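Local coordinates for protein tRNA uridine(34) acetyltransferase (Methanocaldococcus infernus, PDB 6IA8) that forms 5-carboxymethyluridine at the wobble uridine 34 of tRNAs, using acetyl-CoA and radical S-adenosylmethionine chemistry, at residues F408-E412 and Y469-L473; E478-K482 and M514-L518; I371-V376 and D417-F422; T241-D246 and A401-E406; Q175-T180 and I496-E500. All coordinates share one frame; numbering follows the deposited sequence.

Contact 1 (F408-E412 and Y469-L473); sequences FLSFE and YGRML. With SO4 (sulfate ion), chain D.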
# COMPACT_ATOMS: atom_id res chain seq x y z
N PHE A 408 -9.90 7.70 -10.36
CA PHE A 408 -8.78 6.81 -10.66
C PHE A 408 -8.47 6.98 -12.14
O PHE A 408 -9.27 6.56 -12.99
CB PHE A 408 -9.12 5.37 -10.34
CG PHE A 408 -7.98 4.39 -10.58
CD1 PHE A 408 -6.95 4.29 -9.68
CD2 PHE A 408 -7.96 3.58 -11.69
CE1 PHE A 408 -5.90 3.38 -9.85
CE2 PHE A 408 -6.94 2.65 -11.88
CZ PHE A 408 -5.90 2.56 -10.96
N LEU A 409 -7.38 7.67 -12.44
CA LEU A 409 -6.92 7.92 -13.80
C LEU A 409 -5.82 6.93 -14.14
O LEU A 409 -4.94 6.69 -13.33
CB LEU A 409 -6.37 9.34 -13.93
CG LEU A 409 -7.31 10.51 -13.66
CD1 LEU A 409 -6.51 11.82 -13.74
CD2 LEU A 409 -8.49 10.54 -14.67
N SER A 410 -5.83 6.40 -15.37
CA SER A 410 -4.80 5.44 -15.72
C SER A 410 -4.49 5.52 -17.21
O SER A 410 -5.32 5.96 -18.02
CB SER A 410 -5.23 4.01 -15.33
OG SER A 410 -6.41 3.67 -16.01
N PHE A 411 -3.27 5.14 -17.56
CA PHE A 411 -2.91 4.83 -18.93
C PHE A 411 -2.91 3.31 -19.05
O PHE A 411 -2.30 2.63 -18.22
CB PHE A 411 -1.54 5.41 -19.31
CG PHE A 411 -1.63 6.82 -19.78
CD1 PHE A 411 -2.12 7.11 -21.07
CD2 PHE A 411 -1.29 7.86 -18.95
CE1 PHE A 411 -2.25 8.43 -21.50
CE2 PHE A 411 -1.41 9.19 -19.39
CZ PHE A 411 -1.90 9.47 -20.64
N GLU A 412 -3.57 2.80 -20.08
CA GLU A 412 -3.83 1.37 -20.18
C GLU A 412 -3.93 1.00 -21.65
O GLU A 412 -4.53 1.75 -22.42
CB GLU A 412 -5.14 1.03 -19.46
CG GLU A 412 -5.59 -0.41 -19.59
CD GLU A 412 -6.97 -0.64 -18.99
OE1 GLU A 412 -7.36 0.11 -18.06
OE2 GLU A 412 -7.68 -1.56 -19.46
N TYR A 469 4.14 9.68 -19.30
CA TYR A 469 2.86 9.22 -18.76
C TYR A 469 2.55 9.92 -17.44
O TYR A 469 1.41 10.34 -17.21
CB TYR A 469 2.87 7.70 -18.58
CG TYR A 469 2.78 6.96 -19.88
CD1 TYR A 469 1.66 7.08 -20.71
CD2 TYR A 469 3.82 6.13 -20.30
CE1 TYR A 469 1.58 6.41 -21.91
CE2 TYR A 469 3.74 5.44 -21.51
CZ TYR A 469 2.62 5.59 -22.30
OH TYR A 469 2.55 4.90 -23.49
N GLY A 470 3.57 10.08 -16.59
CA GLY A 470 3.37 10.75 -15.31
C GLY A 470 2.94 12.19 -15.50
O GLY A 470 1.95 12.65 -14.93
N ARG A 471 3.65 12.90 -16.37
CA ARG A 471 3.31 14.29 -16.63
C ARG A 471 1.92 14.42 -17.24
O ARG A 471 1.20 15.37 -16.93
CB ARG A 471 4.35 14.93 -17.54
CG ARG A 471 5.60 15.34 -16.79
CD ARG A 471 6.75 15.61 -17.76
NE ARG A 471 7.25 14.36 -18.33
CZ ARG A 471 8.24 14.28 -19.21
NH1 ARG A 471 8.85 15.38 -19.63
NH2 ARG A 471 8.62 13.09 -19.67
N MET A 472 1.55 13.51 -18.14
CA MET A 472 0.22 13.57 -18.75
C MET A 472 -0.88 13.28 -17.72
O MET A 472 -1.94 13.92 -17.74
CB MET A 472 0.14 12.59 -19.92
CG MET A 472 0.89 13.03 -21.16
SD MET A 472 0.50 12.01 -22.60
CE MET A 472 1.52 10.57 -22.29
N LEU A 473 -0.66 12.34 -16.81
CA LEU A 473 -1.66 12.10 -15.78
C LEU A 473 -1.80 13.32 -14.87
O LEU A 473 -2.92 13.68 -14.47
CB LEU A 473 -1.31 10.86 -14.97
CG LEU A 473 -1.48 9.51 -15.67
CD1 LEU A 473 -0.87 8.38 -14.89
CD2 LEU A 473 -2.98 9.26 -15.91
S SO4 D . 7.11 10.93 -16.91
O1 SO4 D . 6.10 11.90 -17.41
O2 SO4 D . 8.02 10.67 -18.07
O3 SO4 D . 7.82 11.52 -15.78
O4 SO4 D . 6.44 9.68 -16.54
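Phe411 and Tyr469 both carry CG beside the backbone N, with chi1 -86° in Phe411, and this turns their rings against each other. Tyr469 CD1 lies over one face of the Phe411 ring, toward the rim, and comes within 3.4 Å of Phe411 CG. The pair is oblique, with the planes 57° apart and the centroids 4.9 Å apart. Leu473 comes to the edge of the Phe411 ring, its CG 3.7 Å from Phe411 CD2. Met472 CB packs against the far end of the ring at 3.8 Å from Phe411 CE2. Its sulfur adds an oblique Met-aromatic contact. Two residues earlier in the strand, Leu409 CB meets Leu473 CD2 at 3.9 Å. Strand 404-413 belongs to the central sheet of the GNAT acetyltransferase domain, and helix 469-484 packs on that sheet. An alanine at Phe411 is likely to open a gap between strand and helix, with the Tyr469 ring left without the face it leans on. The other side of the helix start holds a sulfate ion, probably from the crystallisation liquor. Gly470 N and Arg471 N donate to its O4 and O1. Arg471 also reaches round with its guanidinium edge: NE gives a nearly straight bond of 2.9 Å to sulfate O1, at 176°, and NH2 bonds to O2. Gly468 N and Tyr501 OH complete the grip. Tyr469, Gly470 and Arg471 probably bind acetyl-CoA, as in relatives.

Contact 2 (E478-K482 and M514-L518); sequences ERIAK and MGKEL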
# COMPACT_ATOMS: atom_id res chain seq x y z
N GLU A 478 -4.90 18.01 -13.01
CA GLU A 478 -5.05 19.45 -12.82
C GLU A 478 -6.25 19.98 -13.60
O GLU A 478 -7.01 20.82 -13.09
CB GLU A 478 -3.77 20.17 -13.24
CG GLU A 478 -2.58 19.80 -12.32
CD GLU A 478 -1.25 20.27 -12.86
OE1 GLU A 478 -1.23 20.97 -13.89
OE2 GLU A 478 -0.24 19.92 -12.26
N ARG A 479 -6.43 19.52 -14.85
CA ARG A 479 -7.57 19.97 -15.65
C ARG A 479 -8.88 19.57 -15.00
O ARG A 479 -9.82 20.38 -14.90
CB ARG A 479 -7.48 19.38 -17.06
CG ARG A 479 -8.55 19.88 -18.00
CD ARG A 479 -8.64 19.05 -19.27
NE ARG A 479 -9.22 17.73 -19.02
CZ ARG A 479 -10.52 17.50 -18.86
NH1 ARG A 479 -11.39 18.51 -18.93
NH2 ARG A 479 -10.96 16.27 -18.64
N ILE A 480 -8.98 18.32 -14.54
CA ILE A 480 -10.21 17.86 -13.91
C ILE A 480 -10.49 18.67 -12.66
O ILE A 480 -11.62 19.12 -12.44
CB ILE A 480 -10.13 16.35 -13.61
CG1 ILE A 480 -10.13 15.56 -14.91
CG2 ILE A 480 -11.27 15.94 -12.69
CD1 ILE A 480 -9.92 14.06 -14.74
N ALA A 481 -9.46 18.84 -11.81
CA ALA A 481 -9.64 19.56 -10.56
C ALA A 481 -10.18 20.96 -10.82
O ALA A 481 -11.10 21.41 -10.13
CB ALA A 481 -8.32 19.64 -9.80
N LYS A 482 -9.63 21.64 -11.82
CA LYS A 482 -9.96 23.05 -12.04
C LYS A 482 -11.24 23.20 -12.85
O LYS A 482 -12.13 23.98 -12.48
CB LYS A 482 -8.80 23.76 -12.75
CG LYS A 482 -9.09 25.24 -13.10
CD LYS A 482 -7.87 25.90 -13.73
CE LYS A 482 -8.04 27.42 -13.80
NZ LYS A 482 -6.83 28.08 -14.35
N MET A 514 3.25 18.78 -1.55
CA MET A 514 3.72 19.57 -2.68
C MET A 514 2.47 20.13 -3.32
O MET A 514 1.52 19.40 -3.57
CB MET A 514 4.51 18.73 -3.67
CG MET A 514 5.81 18.19 -3.11
SD MET A 514 6.93 19.46 -2.51
CE MET A 514 7.43 20.20 -4.11
N GLY A 515 2.44 21.44 -3.53
CA GLY A 515 1.21 22.09 -3.94
C GLY A 515 1.39 23.00 -5.14
O GLY A 515 2.48 23.51 -5.40
N LYS A 516 0.29 23.19 -5.86
CA LYS A 516 0.23 24.15 -6.97
C LYS A 516 -1.11 24.86 -6.96
O LYS A 516 -2.15 24.24 -6.74
CB LYS A 516 0.42 23.45 -8.32
CG LYS A 516 0.37 24.39 -9.51
CD LYS A 516 0.30 23.64 -10.83
CE LYS A 516 1.64 23.07 -11.22
NZ LYS A 516 1.57 22.35 -12.52
N GLU A 517 -1.08 26.17 -7.22
CA GLU A 517 -2.29 26.95 -7.39
C GLU A 517 -2.81 26.74 -8.81
O GLU A 517 -2.04 26.84 -9.78
CB GLU A 517 -2.02 28.44 -7.14
CG GLU A 517 -3.22 29.19 -6.60
CD GLU A 517 -3.53 28.86 -5.15
OE1 GLU A 517 -2.69 28.20 -4.50
OE2 GLU A 517 -4.61 29.25 -4.67
N LEU A 518 -4.08 26.43 -8.94
CA LEU A 518 -4.69 26.23 -10.25
C LEU A 518 -5.30 27.56 -10.74
O LEU A 518 -5.35 27.82 -11.93
CB LEU A 518 -5.76 25.14 -10.17
CG LEU A 518 -5.27 23.79 -9.64
CD1 LEU A 518 -6.46 22.87 -9.44
CD2 LEU A 518 -4.25 23.17 -10.57
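Leu518 lays its two methyl groups on the helix, CD1 against Ala481 CB at 3.7 Å and CD2 near Glu478 CB at 4.0 Å. Its CG stands beside the backbone N (chi1 -56°), which points the fork at the helix. CD1 also comes near Lys482 CB. The last residue of the chain is gripped at its backbone as well. Lys482, exposed to solvent, runs fully extended past the leucine, and its NZ donates to Leu518 O at 2.8 Å. The donor is tilted 28° from the carbonyl plane. This contact joins helix 469-484 to strand 513-517 of the mixed sheet in the acetyltransferase domain, with Ile490 of strand 489-492 touching Glu478, Lys516 and Leu518. The second polar link is a salt bridge. Lys516 bends at chi3 (-76°) and brings NZ to Glu478 OE2 at 3.0 Å, crossing the glutamate at about a right angle. NZ meets that oxygen from above the carboxylate plane. Its bond to Glu478 OE1 is weak, at 3.4 Å. Both charged groups have further partners: Tyr507 OH bonds to Glu478 OE2, and Lys516 NZ donates to Leu505 O. The carboxylate is thus held by a lysine and a tyrosine together, which would be expected to favour its charged form.

Contact 3 (I371-V376 and D417-F422); sequences IRCREV and DILIAF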
# COMPACT_ATOMS: atom_id res chain seq x y z
N ILE A 371 -4.88 -4.00 -9.96
CA ILE A 371 -3.65 -3.35 -10.42
C ILE A 371 -2.52 -4.36 -10.56
O ILE A 371 -1.80 -4.38 -11.55
CB ILE A 371 -3.26 -2.23 -9.45
CG1 ILE A 371 -4.25 -1.05 -9.56
CG2 ILE A 371 -1.83 -1.74 -9.73
CD1 ILE A 371 -4.12 -0.04 -8.44
N ARG A 372 -2.36 -5.23 -9.56
CA ARG A 372 -1.25 -6.19 -9.63
C ARG A 372 -1.39 -7.14 -10.83
O ARG A 372 -0.40 -7.50 -11.47
CB ARG A 372 -1.16 -7.01 -8.33
CG ARG A 372 -0.01 -8.01 -8.36
CD ARG A 372 0.09 -8.88 -7.10
NE ARG A 372 1.03 -9.98 -7.31
CZ ARG A 372 2.36 -9.84 -7.33
NH1 ARG A 372 2.90 -8.65 -7.16
NH2 ARG A 372 3.14 -10.89 -7.54
N CYS A 373 -2.62 -7.58 -11.12
CA CYS A 373 -2.79 -8.52 -12.21
C CYS A 373 -2.58 -7.88 -13.58
O CYS A 373 -2.23 -8.56 -14.55
CB CYS A 373 -4.18 -9.15 -12.15
SG CYS A 373 -4.61 -10.12 -10.66
N ARG A 374 -2.80 -6.58 -13.70
CA ARG A 374 -2.71 -5.92 -15.01
C ARG A 374 -1.44 -5.07 -15.20
O ARG A 374 -1.20 -4.57 -16.32
CB ARG A 374 -3.96 -5.05 -15.22
CG ARG A 374 -5.28 -5.79 -15.43
CD ARG A 374 -6.38 -4.84 -15.96
NE ARG A 374 -7.54 -5.54 -16.50
CZ ARG A 374 -8.64 -4.94 -16.95
NH1 ARG A 374 -9.65 -5.66 -17.41
NH2 ARG A 374 -8.74 -3.62 -16.92
N GLU A 375 -0.63 -4.87 -14.17
CA GLU A 375 0.48 -3.94 -14.31
C GLU A 375 1.49 -4.50 -15.31
O GLU A 375 1.67 -5.71 -15.42
CB GLU A 375 1.15 -3.68 -12.97
CG GLU A 375 1.71 -4.89 -12.29
CD GLU A 375 2.29 -4.53 -10.93
OE1 GLU A 375 1.52 -4.19 -10.01
OE2 GLU A 375 3.53 -4.56 -10.79
N VAL A 376 2.12 -3.58 -16.06
CA VAL A 376 2.89 -3.95 -17.26
C VAL A 376 3.95 -5.01 -16.93
O VAL A 376 4.13 -5.98 -17.68
CB VAL A 376 3.53 -2.69 -17.87
CG1 VAL A 376 4.23 -1.88 -16.79
CG2 VAL A 376 4.54 -3.08 -18.99
N ASP A 417 -5.60 -5.10 -21.97
CA ASP A 417 -5.84 -4.82 -20.55
C ASP A 417 -4.54 -4.82 -19.75
O ASP A 417 -4.39 -5.57 -18.80
CB ASP A 417 -6.83 -5.82 -19.95
CG ASP A 417 -8.18 -5.79 -20.64
OD1 ASP A 417 -8.59 -4.70 -21.09
OD2 ASP A 417 -8.82 -6.85 -20.74
N ILE A 418 -3.62 -3.94 -20.14
CA ILE A 418 -2.32 -3.81 -19.49
C ILE A 418 -2.18 -2.40 -18.95
O ILE A 418 -2.34 -1.43 -19.70
CB ILE A 418 -1.16 -4.13 -20.45
CG1 ILE A 418 -1.33 -5.51 -21.08
CG2 ILE A 418 0.18 -4.01 -19.68
CD1 ILE A 418 -0.23 -5.93 -22.03
N LEU A 419 -1.88 -2.28 -17.66
CA LEU A 419 -1.88 -1.01 -16.94
C LEU A 419 -0.45 -0.48 -16.92
O LEU A 419 0.46 -1.20 -16.48
CB LEU A 419 -2.41 -1.20 -15.52
CG LEU A 419 -2.35 0.00 -14.58
CD1 LEU A 419 -3.27 1.09 -15.01
CD2 LEU A 419 -2.66 -0.47 -13.14
N ILE A 420 -0.27 0.76 -17.36
CA ILE A 420 1.04 1.37 -17.51
C ILE A 420 1.33 2.37 -16.39
O ILE A 420 2.49 2.52 -15.98
CB ILE A 420 1.14 2.06 -18.89
CG1 ILE A 420 1.13 0.97 -19.99
CG2 ILE A 420 2.36 2.91 -18.96
CD1 ILE A 420 0.72 1.50 -21.36
N ALA A 421 0.32 3.10 -15.95
CA ALA A 421 0.49 4.17 -14.97
C ALA A 421 -0.88 4.54 -14.43
O ALA A 421 -1.89 4.37 -15.12
CB ALA A 421 1.15 5.39 -15.58
N PHE A 422 -0.91 5.09 -13.22
CA PHE A 422 -2.18 5.50 -12.65
C PHE A 422 -1.96 6.64 -11.67
O PHE A 422 -0.85 6.86 -11.16
CB PHE A 422 -2.90 4.29 -11.99
CG PHE A 422 -2.25 3.77 -10.77
CD1 PHE A 422 -1.37 2.72 -10.85
CD2 PHE A 422 -2.56 4.29 -9.51
CE1 PHE A 422 -0.75 2.20 -9.72
CE2 PHE A 422 -1.93 3.78 -8.36
CZ PHE A 422 -1.03 2.75 -8.47
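The Arg374 guanidinium and the Asp417 carboxylate lie stacked, their planes 14° apart. Asp417 CB sits over one guanidinium face, 3.5 Å from Arg374 NE. The salt bridge is long, 3.6 Å from Arg374 NH1 to Asp417 OD2, and no N-H points at the oxygen. The Phe422 ring takes Ile371 CD1 over one face, toward the rim. This CH-pi contact measures 4.3 Å to the ring centroid. Ile371 CG2 also meets Leu419 CD2 at 3.7 Å; the leucine's CG is anti to its backbone N (chi1 174°), which directs the branch at Ile371. Between these groups the backbones join in a single beta bridge of Glu375 with Leu419. Leu419 N donates to Arg374 O at 2.7 Å. Val376 N returns a weak bond to Leu419 O. The bridge ties the short helix 371-374 to strand 418-427 of the GNAT sheet. That strand starts with a G1 bulge, Asp417 and Ile418 facing Asp413. With an alanine for Arg374, the Asp417 carboxylate would probably lose its stacked positive mate and be freer to turn. Cys373 fastens the helix to Cys368 through a disulfide, and Phe408 meets the Phe422 ring.

Contact 4 (T241-D246 and A401-E406); sequences TQLLKD and ASGGTE
Ala401 starts the second segment with its CB 3.9 Å from Lys245 NZ. Ser402 follows and packs on the helix. Its CB meets Gln242 CB at 3.8 Å, and its OG comes within 3.5 Å of Thr241 CG2. The hydroxyl is also linked through water: one water donates to Ser402 OG and accepts from Lys245 NZ, each at 2.8 Å. Ser402 and Gly403 are the corner residues of a type I' turn from Ala401 to Gly404. This is a beta hairpin joining strands 392-401 and 404-413 of the acetyltransferase sheet, and its tip is pressed on helix 234-245 of the radical SAM domain. Gly403 has positive phi, which favours glycine. Beyond the turn, Glu406 reaches back to the helix. Its chain bends at chi2 (-77°), and OE2 takes a hydrogen bond of 3.0 Å from Lys245 NZ within a salt bridge. The lysine, bent at chi2 and chi4, arrives well above the carboxylate plane. Arg426 also bridges Glu406 OE2, and Arg444 holds OE1, so this buried carboxylate is surrounded by positive charge and would be expected to stay ionised. On the helix, Gln242 NE2 donates to Asp246 OD2 at 2.7 Å, in its own amide plane and on the anti side of the carboxylate. Asp246 OD1 in turn pairs with Arg426, which links the two domains a second time.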
# COMPACT_ATOMS: atom_id res chain seq x y z
N THR A 241 -10.12 5.33 8.07
CA THR A 241 -10.06 5.36 6.61
C THR A 241 -10.41 6.75 6.08
O THR A 241 -9.72 7.28 5.20
CB THR A 241 -11.00 4.31 6.02
OG1 THR A 241 -10.57 2.97 6.37
CG2 THR A 241 -11.04 4.42 4.47
N GLN A 242 -11.47 7.36 6.62
CA GLN A 242 -11.87 8.69 6.17
C GLN A 242 -10.82 9.75 6.52
O GLN A 242 -10.53 10.64 5.71
CB GLN A 242 -13.21 9.06 6.81
CG GLN A 242 -13.66 10.49 6.52
CD GLN A 242 -13.40 11.45 7.64
OE1 GLN A 242 -13.69 11.15 8.80
NE2 GLN A 242 -12.86 12.63 7.31
N LEU A 243 -10.28 9.72 7.74
CA LEU A 243 -9.29 10.71 8.11
C LEU A 243 -8.04 10.57 7.25
O LEU A 243 -7.41 11.57 6.89
CB LEU A 243 -8.94 10.57 9.59
CG LEU A 243 -10.05 10.93 10.58
CD1 LEU A 243 -9.61 10.55 11.98
CD2 LEU A 243 -10.38 12.40 10.50
N LEU A 244 -7.65 9.33 6.94
CA LEU A 244 -6.48 9.10 6.09
C LEU A 244 -6.73 9.61 4.67
O LEU A 244 -5.91 10.34 4.10
CB LEU A 244 -6.14 7.60 6.08
CG LEU A 244 -5.52 7.07 7.37
CD1 LEU A 244 -5.54 5.53 7.35
CD2 LEU A 244 -4.16 7.57 7.60
N LYS A 245 -7.88 9.25 4.09
CA LYS A 245 -8.21 9.67 2.74
C LYS A 245 -8.27 11.19 2.65
O LYS A 245 -7.77 11.79 1.69
CB LYS A 245 -9.54 9.07 2.31
CG LYS A 245 -9.54 7.57 1.95
CD LYS A 245 -8.61 7.26 0.77
CE LYS A 245 -8.86 5.84 0.27
NZ LYS A 245 -10.14 5.80 -0.48
N ASP A 246 -8.89 11.84 3.64
CA ASP A 246 -9.03 13.29 3.63
C ASP A 246 -7.75 14.00 4.01
O ASP A 246 -7.73 15.22 3.99
CB ASP A 246 -10.18 13.73 4.56
CG ASP A 246 -11.55 13.46 3.92
OD1 ASP A 246 -11.62 13.39 2.65
OD2 ASP A 246 -12.54 13.35 4.68
N ALA A 401 -16.11 7.29 -1.87
CA ALA A 401 -15.36 6.71 -0.76
C ALA A 401 -15.21 7.71 0.38
O ALA A 401 -14.83 8.87 0.14
CB ALA A 401 -13.98 6.26 -1.22
N SER A 402 -15.54 7.27 1.59
CA SER A 402 -15.41 8.09 2.79
C SER A 402 -16.00 9.49 2.57
O SER A 402 -15.37 10.51 2.87
CB SER A 402 -13.94 8.18 3.21
OG SER A 402 -13.36 6.90 3.47
N GLY A 403 -17.23 9.51 2.05
CA GLY A 403 -17.96 10.76 1.90
C GLY A 403 -17.50 11.65 0.77
O GLY A 403 -18.10 12.70 0.54
N GLY A 404 -16.45 11.28 0.06
CA GLY A 404 -15.96 12.09 -1.03
C GLY A 404 -15.90 11.33 -2.34
O GLY A 404 -16.49 10.25 -2.46
N THR A 405 -15.20 11.89 -3.33
CA THR A 405 -15.11 11.29 -4.66
C THR A 405 -13.66 10.95 -4.95
O THR A 405 -12.77 11.81 -4.80
CB THR A 405 -15.65 12.22 -5.74
OG1 THR A 405 -17.03 12.46 -5.48
CG2 THR A 405 -15.51 11.59 -7.12
N GLU A 406 -13.43 9.70 -5.36
CA GLU A 406 -12.13 9.24 -5.81
C GLU A 406 -12.19 9.16 -7.33
O GLU A 406 -13.17 8.64 -7.87
CB GLU A 406 -11.78 7.88 -5.24
CG GLU A 406 -11.70 7.82 -3.73
CD GLU A 406 -10.43 8.42 -3.12
OE1 GLU A 406 -9.49 8.84 -3.86
OE2 GLU A 406 -10.33 8.43 -1.87
O HOH W 1 -12.15 5.33 1.43

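Contact 5 (Q175-T180 and I496-E500); sequences QKINET and IGVRE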
# COMPACT_ATOMS: atom_id res chain seq x y z
N GLN A 175 15.56 14.33 6.26
CA GLN A 175 14.60 14.35 5.16
C GLN A 175 15.10 15.23 4.02
O GLN A 175 15.05 14.84 2.85
CB GLN A 175 13.24 14.83 5.68
CG GLN A 175 12.56 13.84 6.58
CD GLN A 175 11.35 14.41 7.30
OE1 GLN A 175 11.32 15.60 7.57
NE2 GLN A 175 10.37 13.55 7.65
N LYS A 176 15.62 16.41 4.36
CA LYS A 176 16.09 17.33 3.33
C LYS A 176 17.25 16.72 2.57
O LYS A 176 17.30 16.78 1.33
CB LYS A 176 16.50 18.66 3.97
CG LYS A 176 16.95 19.72 2.99
N ILE A 177 18.20 16.13 3.30
CA ILE A 177 19.33 15.47 2.64
C ILE A 177 18.84 14.37 1.71
O ILE A 177 19.35 14.21 0.60
CB ILE A 177 20.30 14.91 3.70
CG1 ILE A 177 20.95 16.06 4.47
CG2 ILE A 177 21.32 13.99 3.02
CD1 ILE A 177 21.71 15.60 5.72
N ASN A 178 17.85 13.59 2.15
CA ASN A 178 17.40 12.44 1.38
C ASN A 178 16.76 12.84 0.05
O ASN A 178 16.73 12.04 -0.88
CB ASN A 178 16.42 11.59 2.20
CG ASN A 178 16.08 10.30 1.53
OD1 ASN A 178 15.02 10.13 0.99
ND2 ASN A 178 17.00 9.37 1.55
N GLU A 179 16.29 14.09 -0.07
CA GLU A 179 15.62 14.51 -1.30
C GLU A 179 16.52 14.36 -2.51
O GLU A 179 16.00 14.21 -3.63
CB GLU A 179 15.14 15.96 -1.20
CG GLU A 179 14.07 16.17 -0.15
CD GLU A 179 13.55 17.57 -0.09
OE1 GLU A 179 13.89 18.32 -1.00
OE2 GLU A 179 12.80 17.90 0.85
N THR A 180 17.85 14.40 -2.32
CA THR A 180 18.81 14.28 -3.41
C THR A 180 19.87 13.21 -3.15
O THR A 180 20.94 13.23 -3.77
CB THR A 180 19.49 15.62 -3.68
OG1 THR A 180 20.15 16.06 -2.49
CG2 THR A 180 18.50 16.69 -4.08
N ILE A 496 9.42 11.62 0.34
CA ILE A 496 10.53 12.54 0.56
C ILE A 496 11.40 12.61 -0.68
O ILE A 496 11.78 13.70 -1.14
CB ILE A 496 11.33 12.11 1.80
CG1 ILE A 496 10.44 12.19 3.05
CG2 ILE A 496 12.58 12.96 1.94
CD1 ILE A 496 10.93 11.32 4.22
N GLY A 497 11.74 11.45 -1.26
CA GLY A 497 12.63 11.39 -2.40
C GLY A 497 12.00 11.66 -3.74
O GLY A 497 12.67 11.55 -4.77
N VAL A 498 10.72 12.04 -3.76
CA VAL A 498 10.01 12.36 -4.99
C VAL A 498 9.68 13.85 -5.09
O VAL A 498 9.18 14.29 -6.14
CB VAL A 498 8.71 11.53 -5.12
CG1 VAL A 498 8.13 11.63 -6.53
CG2 VAL A 498 8.93 10.09 -4.73
N ARG A 499 9.91 14.62 -4.04
CA ARG A 499 9.55 16.03 -4.06
C ARG A 499 10.17 16.73 -5.26
O ARG A 499 9.53 17.57 -5.90
CB ARG A 499 9.98 16.69 -2.74
CG ARG A 499 9.19 16.14 -1.54
CD ARG A 499 9.71 16.66 -0.20
NE ARG A 499 8.87 16.23 0.91
CZ ARG A 499 9.26 16.20 2.18
NH1 ARG A 499 10.49 16.57 2.51
NH2 ARG A 499 8.43 15.78 3.12
N GLU A 500 11.42 16.37 -5.58
CA GLU A 500 12.12 17.02 -6.69
C GLU A 500 11.35 16.83 -7.99
O GLU A 500 11.30 17.74 -8.83
CB GLU A 500 13.54 16.46 -6.82
CG GLU A 500 14.48 17.33 -7.62
CD GLU A 500 14.66 18.70 -7.01
OE1 GLU A 500 14.18 19.69 -7.61
OE2 GLU A 500 15.27 18.80 -5.93
O HOH W 2 13.14 14.68 -3.85
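Ile496 packs tightly against Gln175 and Asn178. Its CG2 is anti to the backbone N and comes within 3.2 Å of Gln175 O. Its CD1 meets Gln175 CG at 3.8 Å, while Asn178 OD1 lies near CG2 from another side. Glu179 runs extended across the same isoleucine, with CG 3.5 Å from Ile496 O. Its OE2 then accepts from Arg499 NH1 at 3.1 Å. The bond is fairly straight, 160°. It lies in the guanidinium plane and meets the anti side of the carboxylate, though the two planes stand 86° apart. Arg503 pairs with the other oxygen, OE1. The contact is looser where a water fills in between the backbones, donating to Glu179 O at 2.9 Å and to Ile496 O, and accepting from Glu500 N. At the solvent side, Thr180 CG2 comes no nearer than 4.3 Å to Glu500 OE2. The contact joins the radical SAM domain to the acetyltransferase domain. Asn178 is fixed by Cys185 N and His183 O, and Gln175 by Lys207 O. Helix 149-164 packs beside Gln175 and Asn178, strand 184-192 meets Val498 and Glu500, and Arg499 and Glu500 belong to helix 499-504.

Overall arrangement
Contacts 1, 2 and 3 lie within the acetyltransferase domain, whereas contacts 4 and 5 join it to the radical SAM domain at two places with centres 27 Å apart. Contacts 1 and 2 share helix 469-484 and touch through Leu409 CD2 and Ile480 CD1 at 3.8 Å. Contacts 1 and 3 sit on neighbouring strands, paired by Phe411 and residues Ile420 and Ala421, with centres 11 Å apart. Strand 404-413 also carries contact 4 at its other end. Contact 5 touches contact 2 where Met514 CE meets Arg499 O. The probable acetyl-CoA site draws on contact 1 directly; Arg499 of contact 5 has its side chain about 6 Å from that of Tyr502, another residue that probably binds acetyl-CoA.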